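Local atomic coordinates of pectate lyase (Cellvibrio cellulosa, PDB entry 1GXM), a protein that cleaves pectate (polygalacturonic acid) by anti-beta-elimination, this chain being the catalytic module of a larger family 10 polysaccharide lyase. Residues L211-G216 and R287-D292; T251-Y256 and S274-R279; Y278-L283 and T310-G315. All blocks are in the same frame, centred on the assembly; numbering follows the deposited sequence.

Interaction 1 of 3, residues L211-G216 and R287-D292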
loop_
_atom_site.group_PDB
_atom_site.type_symbol
_atom_site.label_atom_id
_atom_site.label_comp_id
_atom_site.label_asym_id
_atom_site.label_seq_id
_atom_site.Cartn_x
_atom_site.Cartn_y
_atom_site.Cartn_z
ATOM N N LEU A 211 -1.184 15.902 -4.758
ATOM C CA LEU A 211 0.024 16.616 -5.105
ATOM C C LEU A 211 1.237 15.959 -4.486
ATOM O O LEU A 211 1.150 15.111 -3.624
ATOM C CB LEU A 211 -0.107 18.059 -4.652
ATOM C CG LEU A 211 -1.327 18.824 -5.139
ATOM C CD1 LEU A 211 -1.209 20.264 -4.717
ATOM C CD2 LEU A 211 -1.430 18.775 -6.645
ATOM N N GLU A 212 2.391 16.428 -4.905
ATOM C CA GLU A 212 3.649 16.004 -4.321
ATOM C C GLU A 212 3.656 16.389 -2.856
ATOM O O GLU A 212 3.357 17.514 -2.499
ATOM C CB GLU A 212 4.841 16.668 -5.017
ATOM C CG GLU A 212 4.828 16.567 -6.549
ATOM C CD GLU A 212 4.136 17.750 -7.236
ATOM O OE1 GLU A 212 3.115 18.293 -6.733
ATOM O OE2 GLU A 212 4.608 18.177 -8.314
ATOM N N SER A 213 4.034 15.433 -2.029
ATOM C CA SER A 213 3.786 15.526 -0.612
ATOM C C SER A 213 4.343 14.336 0.099
ATOM O O SER A 213 4.689 13.339 -0.524
ATOM C CB SER A 213 2.293 15.569 -0.360
ATOM O OG SER A 213 1.662 14.472 -0.977
ATOM N N LEU A 214 4.441 14.440 1.416
ATOM C CA LEU A 214 4.505 13.237 2.246
ATOM C C LEU A 214 3.099 12.767 2.526
ATOM O O LEU A 214 2.208 13.553 2.866
ATOM C CB LEU A 214 5.214 13.521 3.555
ATOM C CG LEU A 214 6.639 14.027 3.381
ATOM C CD1 LEU A 214 7.211 14.370 4.734
ATOM C CD2 LEU A 214 7.496 13.013 2.700
ATOM N N SER A 215 2.904 11.471 2.381
ATOM C CA SER A 215 1.591 10.869 2.545
ATOM C C SER A 215 1.409 10.350 3.949
ATOM O O SER A 215 2.040 9.385 4.361
ATOM C CB SER A 215 1.400 9.702 1.589
ATOM O OG SER A 215 0.120 9.106 1.773
ATOM N N GLY A 216 0.502 10.971 4.683
ATOM C CA GLY A 216 0.148 10.482 5.993
ATOM C C GLY A 216 -0.576 9.157 5.923
ATOM O O GLY A 216 -0.462 8.348 6.825
ATOM N N ARG A 287 4.060 20.929 6.628
ATOM C CA ARG A 287 2.741 21.483 6.895
ATOM C C ARG A 287 1.680 20.687 6.175
ATOM O O ARG A 287 1.786 20.433 4.973
ATOM C CB ARG A 287 2.665 22.926 6.428
ATOM C CG ARG A 287 1.486 23.683 6.956
ATOM C CD ARG A 287 1.570 25.184 6.761
ATOM N NE ARG A 287 0.348 25.792 7.261
ATOM C CZ ARG A 287 -0.039 27.011 6.973
ATOM N NH1 ARG A 287 0.704 27.754 6.187
ATOM N NH2 ARG A 287 -1.172 27.477 7.481
ATOM N N GLY A 288 0.629 20.324 6.885
ATOM C CA GLY A 288 -0.491 19.662 6.249
ATOM C C GLY A 288 -1.147 20.591 5.252
ATOM O O GLY A 288 -1.284 21.788 5.508
ATOM N N PHE A 289 -1.591 20.058 4.127
ATOM C CA PHE A 289 -2.183 20.895 3.106
ATOM C C PHE A 289 -3.299 20.199 2.372
ATOM O O PHE A 289 -3.559 19.016 2.532
ATOM C CB PHE A 289 -1.139 21.452 2.132
ATOM C CG PHE A 289 -0.593 20.448 1.173
ATOM C CD1 PHE A 289 -1.250 20.170 -0.014
ATOM C CD2 PHE A 289 0.624 19.861 1.386
ATOM C CE1 PHE A 289 -0.745 19.276 -0.921
ATOM C CE2 PHE A 289 1.129 18.953 0.456
ATOM C CZ PHE A 289 0.447 18.697 -0.710
ATOM N N PHE A 290 -3.994 21.022 1.607
ATOM C CA PHE A 290 -5.153 20.612 0.851
ATOM C C PHE A 290 -4.995 20.977 -0.603
ATOM O O PHE A 290 -4.208 21.830 -0.968
ATOM C CB PHE A 290 -6.394 21.285 1.429
ATOM C CG PHE A 290 -6.480 21.163 2.912
ATOM C CD1 PHE A 290 -6.775 19.943 3.492
ATOM C CD2 PHE A 290 -6.181 22.225 3.726
ATOM C CE1 PHE A 290 -6.790 19.813 4.875
ATOM C CE2 PHE A 290 -6.202 22.099 5.104
ATOM C CZ PHE A 290 -6.504 20.894 5.674
ATOM N N SER A 291 -5.806 20.334 -1.413
ATOM C CA SER A 291 -5.838 20.601 -2.838
ATOM C C SER A 291 -7.284 20.562 -3.319
ATOM O O SER A 291 -8.224 20.536 -2.520
ATOM C CB SER A 291 -4.900 19.648 -3.574
ATOM O OG SER A 291 -4.832 19.971 -4.945
ATOM N N ASP A 292 -7.472 20.583 -4.621
ATOM C CA ASP A 292 -8.802 20.643 -5.169
ATOM C C ASP A 292 -8.709 20.229 -6.616
ATOM O O ASP A 292 -7.635 19.907 -7.094
ATOM C CB ASP A 292 -9.325 22.069 -5.026
ATOM C CG ASP A 292 -10.823 22.152 -4.846
ATOM O OD1 ASP A 292 -11.555 21.245 -5.299
ATOM O OD2 ASP A 292 -11.310 23.154 -4.278
#
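The phenyl ring of Phe289 meets residues 211-213 with its far rim. Near the ring plane, at the edge, the backbone O of Glu212 lies 3.6 Å from Phe289 CZ, and the O of Arg287 borders another part of the rim in the same plane. Two side chains arrive obliquely: Ser213 CB is 3.6 Å from Phe289 CZ, while Leu211 CD1 touches Phe289 CE1 at 3.9 Å. Lys297 adds a cation-pi contact from strand 297-298. With chi1 at 73°, Phe289 CG sits between the backbone N and the carbonyl carbon, and the ring stands up from the backbone just before strand 290-291 into the bend at 211-213. In the alpha/alpha toroid of family 10 lyases this is a strand-and-loop part: strand 214-215 pairs with one edge of strand 280-281 through Leu214 and Tyr281, and Phe289 hydrogen-bonds to Phe280 on the other. The bend is tied by Ser213 OG, which donates to Leu211 O over 2.8 Å, tilted 31° out of the carbonyl plane. Beyond the phenyl ring, the branched end of Leu211 reaches Ser291, its CD1 lying 3.6 Å from Ser291 OG. That hydroxyl has its polar partner in Ser296 O, so Leu211 adds only van der Waals contact there. The side chain of Glu212 points away and forms a salt bridge with Lys205.

Interaction 2 of 3, residues T251-Y256 and S274-R279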
loop_
_atom_site.group_PDB
_atom_site.type_symbol
_atom_site.label_atom_id
_atom_site.label_comp_id
_atom_site.label_asym_id
_atom_site.label_seq_id
_atom_site.Cartn_x
_atom_site.Cartn_y
_atom_site.Cartn_z
ATOM N N THR A 251 4.268 16.727 12.965
ATOM C CA THR A 251 3.492 15.963 11.994
ATOM C C THR A 251 2.053 15.835 12.431
ATOM O O THR A 251 1.168 16.266 11.727
ATOM C CB THR A 251 4.093 14.598 11.810
ATOM O OG1 THR A 251 5.411 14.754 11.273
ATOM C CG2 THR A 251 3.321 13.784 10.791
ATOM N N TYR A 252 1.787 15.255 13.596
ATOM C CA TYR A 252 0.407 15.153 13.994
ATOM C C TYR A 252 -0.083 16.482 14.492
ATOM O O TYR A 252 0.686 17.335 14.908
ATOM C CB TYR A 252 0.174 14.063 15.043
ATOM C CG TYR A 252 0.962 14.149 16.314
ATOM C CD1 TYR A 252 0.696 15.119 17.278
ATOM C CD2 TYR A 252 1.952 13.233 16.581
ATOM C CE1 TYR A 252 1.417 15.172 18.466
ATOM C CE2 TYR A 252 2.657 13.275 17.751
ATOM C CZ TYR A 252 2.420 14.253 18.680
ATOM O OH TYR A 252 3.142 14.272 19.846
ATOM N N LEU A 253 -1.394 16.628 14.427
ATOM C CA LEU A 253 -2.101 17.797 14.913
ATOM C C LEU A 253 -2.779 17.337 16.190
ATOM O O LEU A 253 -3.744 16.578 16.169
ATOM C CB LEU A 253 -3.124 18.276 13.890
ATOM C CG LEU A 253 -4.046 19.398 14.368
ATOM C CD1 LEU A 253 -3.285 20.669 14.624
ATOM C CD2 LEU A 253 -5.167 19.634 13.365
ATOM N N GLU A 254 -2.252 17.789 17.316
ATOM C CA GLU A 254 -2.725 17.329 18.595
ATOM C C GLU A 254 -3.922 18.147 19.046
ATOM O O GLU A 254 -3.957 19.344 18.854
ATOM C CB GLU A 254 -1.605 17.382 19.619
ATOM C CG GLU A 254 -2.006 16.674 20.914
ATOM C CD GLU A 254 -0.836 16.252 21.781
ATOM O OE1 GLU A 254 0.237 16.872 21.670
ATOM O OE2 GLU A 254 -1.024 15.295 22.572
ATOM N N GLY A 255 -4.896 17.450 19.597
ATOM C CA GLY A 255 -6.131 18.055 20.069
ATOM C C GLY A 255 -7.237 18.126 19.034
ATOM O O GLY A 255 -8.233 18.802 19.242
ATOM N N TYR A 256 -7.065 17.422 17.912
ATOM C CA TYR A 256 -8.015 17.450 16.804
ATOM C C TYR A 256 -8.232 16.051 16.272
ATOM O O TYR A 256 -7.412 15.165 16.457
ATOM C CB TYR A 256 -7.504 18.356 15.668
ATOM C CG TYR A 256 -7.457 19.804 16.085
ATOM C CD1 TYR A 256 -6.385 20.271 16.831
ATOM C CD2 TYR A 256 -8.488 20.681 15.801
ATOM C CE1 TYR A 256 -6.298 21.563 17.270
ATOM C CE2 TYR A 256 -8.403 22.021 16.265
ATOM C CZ TYR A 256 -7.290 22.418 16.992
ATOM O OH TYR A 256 -7.141 23.718 17.475
ATOM N N SER A 274 -6.642 13.855 21.408
ATOM C CA SER A 274 -6.624 13.130 20.138
ATOM C C SER A 274 -5.493 13.693 19.298
ATOM O O SER A 274 -5.041 14.800 19.502
ATOM C CB SER A 274 -7.962 13.321 19.418
ATOM O OG SER A 274 -7.927 12.892 18.055
ATOM N N LYS A 275 -5.022 12.895 18.356
ATOM C CA LYS A 275 -4.064 13.346 17.361
ATOM C C LYS A 275 -4.623 13.022 15.995
ATOM O O LYS A 275 -5.166 11.943 15.777
ATOM C CB LYS A 275 -2.757 12.617 17.570
ATOM C CG LYS A 275 -2.045 13.008 18.864
ATOM C CD LYS A 275 -0.819 12.117 19.103
ATOM C CE LYS A 275 -0.143 12.470 20.397
ATOM N NZ LYS A 275 1.019 11.596 20.692
ATOM N N MET A 276 -4.458 13.956 15.085
ATOM C CA MET A 276 -4.878 13.812 13.699
ATOM C C MET A 276 -3.644 13.884 12.825
ATOM O O MET A 276 -2.710 14.637 13.082
ATOM C CB MET A 276 -5.845 14.922 13.295
ATOM C CG MET A 276 -6.528 14.678 11.979
ATOM S SD MET A 276 -7.340 16.131 11.336
ATOM C CE MET A 276 -5.930 16.938 10.530
ATOM N N TRP A 277 -3.682 13.125 11.749
ATOM C CA TRP A 277 -2.676 13.232 10.710
ATOM C C TRP A 277 -3.328 13.746 9.455
ATOM O O TRP A 277 -4.475 13.436 9.156
ATOM C CB TRP A 277 -2.011 11.867 10.438
ATOM C CG TRP A 277 -1.107 11.466 11.546
ATOM C CD1 TRP A 277 0.234 11.654 11.613
ATOM C CD2 TRP A 277 -1.494 10.869 12.797
ATOM N NE1 TRP A 277 0.718 11.200 12.814
ATOM C CE2 TRP A 277 -0.321 10.699 13.552
ATOM C CE3 TRP A 277 -2.699 10.413 13.330
ATOM C CZ2 TRP A 277 -0.319 10.133 14.808
ATOM C CZ3 TRP A 277 -2.690 9.834 14.576
ATOM C CH2 TRP A 277 -1.507 9.701 15.304
ATOM N N TYR A 278 -2.586 14.554 8.714
ATOM C CA TYR A 278 -3.022 14.975 7.408
ATOM C C TYR A 278 -2.743 13.908 6.365
ATOM O O TYR A 278 -1.800 13.124 6.476
ATOM C CB TYR A 278 -2.332 16.264 6.999
ATOM C CG TYR A 278 -2.751 17.447 7.830
ATOM C CD1 TYR A 278 -2.107 17.757 9.015
ATOM C CD2 TYR A 278 -3.801 18.250 7.435
ATOM C CE1 TYR A 278 -2.505 18.845 9.771
ATOM C CE2 TYR A 278 -4.211 19.329 8.191
ATOM C CZ TYR A 278 -3.553 19.625 9.345
ATOM O OH TYR A 278 -3.973 20.707 10.082
ATOM N N ARG A 279 -3.555 13.898 5.326
ATOM C CA ARG A 279 -3.282 13.037 4.194
ATOM C C ARG A 279 -2.056 13.488 3.403
ATOM O O ARG A 279 -1.322 12.644 2.872
ATOM C CB ARG A 279 -4.496 12.978 3.297
ATOM C CG ARG A 279 -4.423 11.943 2.216
ATOM C CD ARG A 279 -5.762 11.565 1.768
ATOM N NE ARG A 279 -5.760 10.490 0.800
ATOM C CZ ARG A 279 -6.849 9.886 0.408
ATOM N NH1 ARG A 279 -8.008 10.266 0.887
ATOM N NH2 ARG A 279 -6.782 8.912 -0.476
#
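A short antiparallel bridge, running into a type II turn, joins residues 251-256 to strand 274-278. Leu253 and Met276 form the hydrogen-bonded pair: Leu253 N gives a nearly straight bond to Met276 O (2.7 Å, 171° at the hydrogen), and Met276 N returns one to Leu253 O at 2.9 Å. Glu254 and Lys275 follow as a non-hydrogen-bonded pair. Next, Gly255 N donates to Ser274 O over 2.7 Å, while Ser274 OG donates a 2.8 Å hydrogen bond to Tyr256 O from above the carbonyl plane.

On the Glu254 and Lys275 face, the extended lysine chain is laid across the ring of Tyr252, with Lys275 CD 3.6 Å from the ring centroid and almost exactly on its normal. Tyr252 CB in turn rests over the indole of Trp277, 3.7 Å from Trp277 NE1, whose N-H is spent on Phe246 O. On the Leu253 and Met276 face the contacts are mainly apolar: Leu253 CD2 lies 4.0 Å from Met276 CE, and the bent methionine chain (chi3 83°) brings that methyl over the centre of the Tyr278 ring. Gly255 holds the third place of the turn with phi at 90°, the glycine position characteristic of a type II beta turn.

Interaction 3 of 3, residues Y278-L283 and T310-G315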
loop_
_atom_site.group_PDB
_atom_site.type_symbol
_atom_site.label_atom_id
_atom_site.label_comp_id
_atom_site.label_asym_id
_atom_site.label_seq_id
_atom_site.Cartn_x
_atom_site.Cartn_y
_atom_site.Cartn_z
ATOM N N TYR A 278 -2.586 14.554 8.714
ATOM C CA TYR A 278 -3.022 14.975 7.408
ATOM C C TYR A 278 -2.743 13.908 6.365
ATOM O O TYR A 278 -1.800 13.124 6.476
ATOM C CB TYR A 278 -2.332 16.264 6.999
ATOM C CG TYR A 278 -2.751 17.447 7.830
ATOM C CD1 TYR A 278 -2.107 17.757 9.015
ATOM C CD2 TYR A 278 -3.801 18.250 7.435
ATOM C CE1 TYR A 278 -2.505 18.845 9.771
ATOM C CE2 TYR A 278 -4.211 19.329 8.191
ATOM C CZ TYR A 278 -3.553 19.625 9.345
ATOM O OH TYR A 278 -3.973 20.707 10.082
ATOM N N ARG A 279 -3.555 13.898 5.326
ATOM C CA ARG A 279 -3.282 13.037 4.194
ATOM C C ARG A 279 -2.056 13.488 3.403
ATOM O O ARG A 279 -1.322 12.644 2.872
ATOM C CB ARG A 279 -4.496 12.978 3.297
ATOM C CG ARG A 279 -4.423 11.943 2.216
ATOM C CD ARG A 279 -5.762 11.565 1.768
ATOM N NE ARG A 279 -5.760 10.490 0.800
ATOM C CZ ARG A 279 -6.849 9.886 0.408
ATOM N NH1 ARG A 279 -8.008 10.266 0.887
ATOM N NH2 ARG A 279 -6.782 8.912 -0.476
ATOM N N PHE A 280 -1.862 14.796 3.330
ATOM C CA PHE A 280 -0.780 15.400 2.561
ATOM C C PHE A 280 -0.023 16.383 3.419
ATOM O O PHE A 280 -0.622 17.273 4.009
ATOM C CB PHE A 280 -1.335 16.151 1.363
ATOM C CG PHE A 280 -2.212 15.319 0.478
ATOM C CD1 PHE A 280 -1.666 14.455 -0.455
ATOM C CD2 PHE A 280 -3.584 15.402 0.582
ATOM C CE1 PHE A 280 -2.479 13.683 -1.234
ATOM C CE2 PHE A 280 -4.396 14.634 -0.198
ATOM C CZ PHE A 280 -3.842 13.785 -1.131
ATOM N N TYR A 281 1.291 16.238 3.446
ATOM C CA TYR A 281 2.173 17.190 4.089
ATOM C C TYR A 281 3.138 17.761 3.076
ATOM O O TYR A 281 3.656 17.058 2.218
ATOM C CB TYR A 281 3.025 16.523 5.151
ATOM C CG TYR A 281 2.261 16.078 6.347
ATOM C CD1 TYR A 281 1.623 14.863 6.364
ATOM C CD2 TYR A 281 2.159 16.895 7.457
ATOM C CE1 TYR A 281 0.936 14.443 7.472
ATOM C CE2 TYR A 281 1.459 16.497 8.562
ATOM C CZ TYR A 281 0.851 15.265 8.583
ATOM O OH TYR A 281 0.138 14.829 9.680
ATOM N N ASP A 282 3.432 19.037 3.217
ATOM C CA ASP A 282 4.413 19.656 2.350
ATOM C C ASP A 282 5.777 18.996 2.548
ATOM O O ASP A 282 6.227 18.810 3.683
ATOM C CB ASP A 282 4.485 21.146 2.629
ATOM C CG ASP A 282 5.439 21.850 1.729
ATOM O OD1 ASP A 282 6.655 21.916 2.048
ATOM O OD2 ASP A 282 5.053 22.331 0.673
ATOM N N LEU A 283 6.449 18.685 1.445
ATOM C CA LEU A 283 7.700 17.956 1.472
ATOM C C LEU A 283 8.748 18.634 2.331
ATOM O O LEU A 283 9.513 17.971 2.987
ATOM C CB LEU A 283 8.224 17.789 0.055
ATOM C CG LEU A 283 7.456 16.771 -0.767
ATOM C CD1 LEU A 283 7.854 16.897 -2.206
ATOM C CD2 LEU A 283 7.698 15.340 -0.308
ATOM N N THR A 310 -16.017 17.071 0.928
ATOM C CA THR A 310 -16.900 15.997 1.385
ATOM C C THR A 310 -16.578 14.660 0.699
ATOM O O THR A 310 -16.844 13.598 1.251
ATOM C CB THR A 310 -18.379 16.334 1.134
ATOM O OG1 THR A 310 -18.577 16.593 -0.264
ATOM C CG2 THR A 310 -18.780 17.587 1.854
ATOM N N GLY A 311 -15.987 14.704 -0.494
ATOM C CA GLY A 311 -15.818 13.517 -1.313
ATOM C C GLY A 311 -14.496 12.802 -1.174
ATOM O O GLY A 311 -14.299 11.753 -1.728
ATOM N N TYR A 312 -13.581 13.392 -0.425
ATOM C CA TYR A 312 -12.243 12.838 -0.253
ATOM C C TYR A 312 -11.815 13.140 1.166
ATOM O O TYR A 312 -12.134 14.212 1.688
ATOM C CB TYR A 312 -11.312 13.536 -1.238
ATOM C CG TYR A 312 -9.957 12.939 -1.486
ATOM C CD1 TYR A 312 -9.795 11.843 -2.304
ATOM C CD2 TYR A 312 -8.812 13.520 -0.957
ATOM C CE1 TYR A 312 -8.543 11.341 -2.563
ATOM C CE2 TYR A 312 -7.567 13.012 -1.202
ATOM C CZ TYR A 312 -7.427 11.943 -2.037
ATOM O OH TYR A 312 -6.186 11.412 -2.296
ATOM N N SER A 313 -11.129 12.199 1.807
ATOM C CA SER A 313 -10.669 12.404 3.175
ATOM C C SER A 313 -9.323 13.092 3.169
ATOM O O SER A 313 -8.374 12.610 2.555
ATOM C CB SER A 313 -10.507 11.092 3.916
ATOM O OG SER A 313 -11.748 10.494 4.091
ATOM N N TRP A 314 -9.206 14.188 3.885
ATOM C CA TRP A 314 -7.995 15.011 3.894
ATOM C C TRP A 314 -7.139 14.808 5.133
ATOM O O TRP A 314 -6.104 15.429 5.273
ATOM C CB TRP A 314 -8.377 16.487 3.734
ATOM C CG TRP A 314 -8.963 16.702 2.394
ATOM C CD1 TRP A 314 -10.279 16.623 2.051
ATOM C CD2 TRP A 314 -8.242 16.870 1.174
ATOM N NE1 TRP A 314 -10.422 16.790 0.699
ATOM C CE2 TRP A 314 -9.184 16.942 0.137
ATOM C CE3 TRP A 314 -6.896 17.013 0.857
ATOM C CZ2 TRP A 314 -8.836 17.138 -1.171
ATOM C CZ3 TRP A 314 -6.552 17.205 -0.459
ATOM C CH2 TRP A 314 -7.512 17.243 -1.457
ATOM N N GLY A 315 -7.579 13.922 6.021
ATOM C CA GLY A 315 -6.868 13.626 7.235
ATOM C C GLY A 315 -7.495 12.418 7.863
ATOM O O GLY A 315 -8.526 11.932 7.421
HETATM O O HOH W 1 -10.866 9.507 0.426
HETATM O O HOH W 2 -4.074 16.678 3.906
#
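Arginine-tyrosine stacking combined with backbone pairing joins the turn between strands 274-278 and 280-281 to the chain leaving helix 306-311. The guanidinium of Arg279 lies flat on Tyr312, their planes 11° apart and Arg279 CZ 3.8 Å from the ring centroid, displaced toward the hydroxyl end. Arg279 CG is anti to the backbone N (chi1 -170°), and the extended chain carries the group across the ring. In its own plane, Arg279 NH1 donates to a lone pair of Ser313 O at 2.9 Å and also to water 1, which accepts from Ser313 N as well. Tyr312 OH is hydrogen-bonded to Glu210 OE2.

At the backbone, Arg279 N donates to Trp314 O over 3.0 Å, approaching from above the carbonyl plane. The same oxygen takes a bond from water 2, which accepts from Phe280 N. Tyr278 and Gly315 form an antiparallel non-hydrogen-bonded pair alongside. Phe280 abuts both aromatic residues: its CE2 meets Tyr312 CE2 edge to edge at 3.7 Å and Trp314 CZ3 at 3.4 Å, its ring oblique to the indole. The geometry is consistent with a guanidinium held flat by the stack and kept from rotating by two in-plane NH1 bonds, its charge probably shared between the ring and Ser313 O.

How the interactions relate
All three contacts lie on the same side of the chain's centre, within the pectic acid lyase module. Interactions 1 and 3 are the closest, their centres about 6 Å apart; interaction 2 lies about 14 Å from interaction 1 and 11 Å from interaction 3. Along the chain, interaction 2 is nested inside the loop closed by interaction 1, whereas interactions 1 and 3 alternate. Tyr278 and Arg279 belong to both 2 and 3, where strand 274-278 gives way to strand 280-281. The latter pairs with strand 214-215 of interaction 1, and Tyr281 OH bonds to Thr251 O of interaction 2. Residues 274-283 thus bring segments between residues 211 and 315 together into one continuous patch of the module.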